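Local structure of acetyltransferase, GNAT family (Enterococcus faecalis, 1U6M) at residues 89-93 / 94-98. The protein probably transfers an acyl group, most likely acetyl from acetyl-CoA, to an acceptor that remains unidentified, as a member of the GNAT family. Sequence-based numbering, arbitrary orientation.
Sequences EVFKK and HGLAE
Val90 and His94 meet where helix 85-93 ends in a Schellman motif, a common way for a chain to leave a helix by a glycine at positive phi. The two side chains run alongside each other, Val90 CG1 4.1 Å from His94 CD2. Val90 O lies in the plane of the imidazole at its edge, 2.9 Å from His94 CD2, and also takes a weak bond from His94 N. NE2, the ring atom next to CD2, is hydrogen-bonded to Glu45 OE2 of helix 36-47, and the His94 side chain also touches Leu42 there, contacts that join the end of helix 85-93 to that helix. Phe91 contributes twice. Phe91 O receives Leu96 N in the 6→1 bond of the motif, 3.0 Å and fairly straight at 158°, with the donor above the carbonyl plane; His94 N adds a weak second bond. The buried Phe91 side chain, which also touches Leu42 and Ile30, places Phe91 CD2 3.6 Å from Leu96 CB, the apolar contact that commonly accompanies a Schellman turn. Lys92 O accepts the 5→2 bond, from Gly95 N at 3.1 Å; Gly95, with phi 74°, is the C-prime residue that turns the chain back alongside the last helical turn. On the exposed side, the Lys92 side chain starts with CG anti to its own N (chi1 171°) and bends at chi2, which brings it alongside Glu98. There a salt bridge links Lys92 NZ to Glu98 OE2 at 3.6 Å, while the same oxygen sits closer still to the aliphatic shaft, 3.2 Å from Lys92 CD.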
ATOM      1  N   GLU A  89      -4.097 -17.564   3.654  1.00 26.23           N
ATOM      2  CA  GLU A  89      -3.330 -18.780   3.592  1.00 28.93           C
ATOM      3  C   GLU A  89      -2.352 -18.917   4.740  1.00 26.89           C
ATOM      4  O   GLU A  89      -2.237 -19.989   5.326  1.00 28.05           O
ATOM      5  CB  GLU A  89      -2.528 -18.841   2.287  1.00 29.63           C
ATOM      6  CG  GLU A  89      -3.299 -19.245   1.030  1.00 33.47           C
ATOM      7  CD  GLU A  89      -2.340 -19.394  -0.191  1.00 36.75           C
ATOM      8  OE1 GLU A  89      -1.363 -20.262  -0.103  1.00 43.25           O
ATOM      9  OE2 GLU A  89      -2.553 -18.603  -1.195  1.00 42.24           O
ATOM     10  N   VAL A  90      -1.623 -17.842   5.034  1.00 25.19           N
ATOM     11  CA  VAL A  90      -0.707 -17.753   6.164  1.00 22.23           C
ATOM     12  C   VAL A  90      -1.469 -17.929   7.481  1.00 22.79           C
ATOM     13  O   VAL A  90      -1.011 -18.693   8.335  1.00 23.74           O
ATOM     14  CB  VAL A  90       0.115 -16.390   6.138  1.00 21.55           C
ATOM     15  CG1 VAL A  90       0.739 -16.067   7.454  1.00 15.83           C
ATOM     16  CG2 VAL A  90       1.081 -16.346   4.954  1.00 19.86           C
ATOM     17  N   PHE A  91      -2.572 -17.212   7.689  1.00 21.90           N
ATOM     18  CA  PHE A  91      -3.496 -17.503   8.832  1.00 23.68           C
ATOM     19  C   PHE A  91      -3.903 -18.979   8.976  1.00 25.29           C
ATOM     20  O   PHE A  91      -3.765 -19.556  10.040  1.00 26.67           O
ATOM     21  CB  PHE A  91      -4.776 -16.650   8.773  1.00 22.91           C
ATOM     22  CG  PHE A  91      -4.624 -15.297   9.381  1.00 21.24           C
ATOM     23  CD1 PHE A  91      -3.569 -14.459   9.002  1.00 21.22           C
ATOM     24  CD2 PHE A  91      -5.497 -14.871  10.353  1.00 21.17           C
ATOM     25  CE1 PHE A  91      -3.394 -13.209   9.578  1.00 23.28           C
ATOM     26  CE2 PHE A  91      -5.340 -13.612  10.954  1.00 23.40           C
ATOM     27  CZ  PHE A  91      -4.273 -12.771  10.536  1.00 23.98           C
ATOM     28  N   LYS A  92      -4.390 -19.599   7.918  1.00 27.24           N
ATOM     29  CA  LYS A  92      -4.746 -21.036   7.976  1.00 29.33           C
ATOM     30  C   LYS A  92      -3.577 -21.977   8.393  1.00 29.87           C
ATOM     31  O   LYS A  92      -3.722 -22.801   9.272  1.00 30.29           O
ATOM     32  CB  LYS A  92      -5.356 -21.463   6.658  1.00 30.23           C
ATOM     33  CG  LYS A  92      -5.562 -22.964   6.501  1.00 36.23           C
ATOM     34  CD  LYS A  92      -6.868 -23.212   5.776  1.00 44.10           C
ATOM     35  CE  LYS A  92      -6.879 -24.580   5.088  1.00 48.89           C
ATOM     36  NZ  LYS A  92      -8.043 -24.550   4.156  1.00 52.75           N
ATOM     37  N   LYS A  93      -2.413 -21.809   7.771  1.00 30.12           N
ATOM     38  CA  LYS A  93      -1.168 -22.425   8.200  1.00 29.65           C
ATOM     39  C   LYS A  93      -0.850 -22.321   9.698  1.00 28.50           C
ATOM     40  O   LYS A  93      -0.275 -23.249  10.255  1.00 29.54           O
ATOM     41  CB  LYS A  93       0.002 -21.821   7.411  1.00 30.17           C
ATOM     42  CG  LYS A  93       0.129 -22.369   6.049  1.00 32.17           C
ATOM     43  CD  LYS A  93       1.503 -22.061   5.537  1.00 38.75           C
ATOM     44  CE  LYS A  93       1.542 -22.421   4.076  1.00 43.24           C
ATOM     45  NZ  LYS A  93       2.842 -22.013   3.489  1.00 46.15           N
ATOM     46  N   HIS A  94      -1.209 -21.203  10.318  1.00 26.68           N
ATOM     47  CA  HIS A  94      -0.937 -20.905  11.734  1.00 26.11           C
ATOM     48  C   HIS A  94      -2.120 -21.128  12.692  1.00 24.92           C
ATOM     49  O   HIS A  94      -2.092 -20.650  13.835  1.00 23.39           O
ATOM     50  CB  HIS A  94      -0.396 -19.457  11.860  1.00 26.53           C
ATOM     51  CG  HIS A  94       0.967 -19.334  11.256  1.00 29.57           C
ATOM     52  ND1 HIS A  94       2.122 -19.491  11.997  1.00 31.34           N
ATOM     53  CD2 HIS A  94       1.358 -19.248   9.960  1.00 29.11           C
ATOM     54  CE1 HIS A  94       3.164 -19.464  11.184  1.00 30.29           C
ATOM     55  NE2 HIS A  94       2.727 -19.302   9.948  1.00 30.18           N
ATOM     56  N   GLY A  95      -3.148 -21.843  12.204  1.00 24.14           N
ATOM     57  CA  GLY A  95      -4.317 -22.200  13.011  1.00 22.82           C
ATOM     58  C   GLY A  95      -5.289 -21.105  13.303  1.00 22.79           C
ATOM     59  O   GLY A  95      -6.064 -21.231  14.203  1.00 23.45           O
ATOM     60  N   LEU A  96      -5.238 -19.987  12.588  1.00 24.05           N
ATOM     61  CA  LEU A  96      -6.200 -18.913  12.827  1.00 24.27           C
ATOM     62  C   LEU A  96      -7.354 -18.959  11.792  1.00 24.74           C
ATOM     63  O   LEU A  96      -7.199 -19.540  10.711  1.00 25.34           O
ATOM     64  CB  LEU A  96      -5.523 -17.570  12.803  1.00 24.05           C
ATOM     65  CG  LEU A  96      -4.514 -16.935  13.764  1.00 27.09           C
ATOM     66  CD1 LEU A  96      -4.635 -17.200  15.248  1.00 25.23           C
ATOM     67  CD2 LEU A  96      -3.125 -17.152  13.305  1.00 32.16           C
ATOM     68  N   ALA A  97      -8.499 -18.357  12.110  1.00 25.76           N
ATOM     69  CA  ALA A  97      -9.625 -18.347  11.174  1.00 27.43           C
ATOM     70  C   ALA A  97      -9.251 -17.580   9.887  1.00 29.33           C
ATOM     71  O   ALA A  97      -8.694 -16.490   9.901  1.00 29.12           O
ATOM     72  CB  ALA A  97     -10.904 -17.820  11.829  1.00 25.33           C
ATOM     73  N   GLU A  98      -9.520 -18.209   8.771  1.00 32.23           N
ATOM     74  CA  GLU A  98      -9.087 -17.746   7.456  1.00 35.35           C
ATOM     75  C   GLU A  98      -9.888 -16.500   7.066  1.00 34.28           C
ATOM     76  O   GLU A  98      -9.427 -15.676   6.273  1.00 34.67           O
ATOM     77  CB  GLU A  98      -9.370 -18.868   6.492  1.00 36.37           C
ATOM     78  CG  GLU A  98      -8.764 -18.833   5.158  1.00 44.61           C
ATOM     79  CD  GLU A  98      -9.301 -20.015   4.313  1.00 50.34           C
ATOM     80  OE1 GLU A  98     -10.484 -19.943   3.874  1.00 53.77           O
ATOM     81  OE2 GLU A  98      -8.550 -21.015   4.128  1.00 54.86           O
TER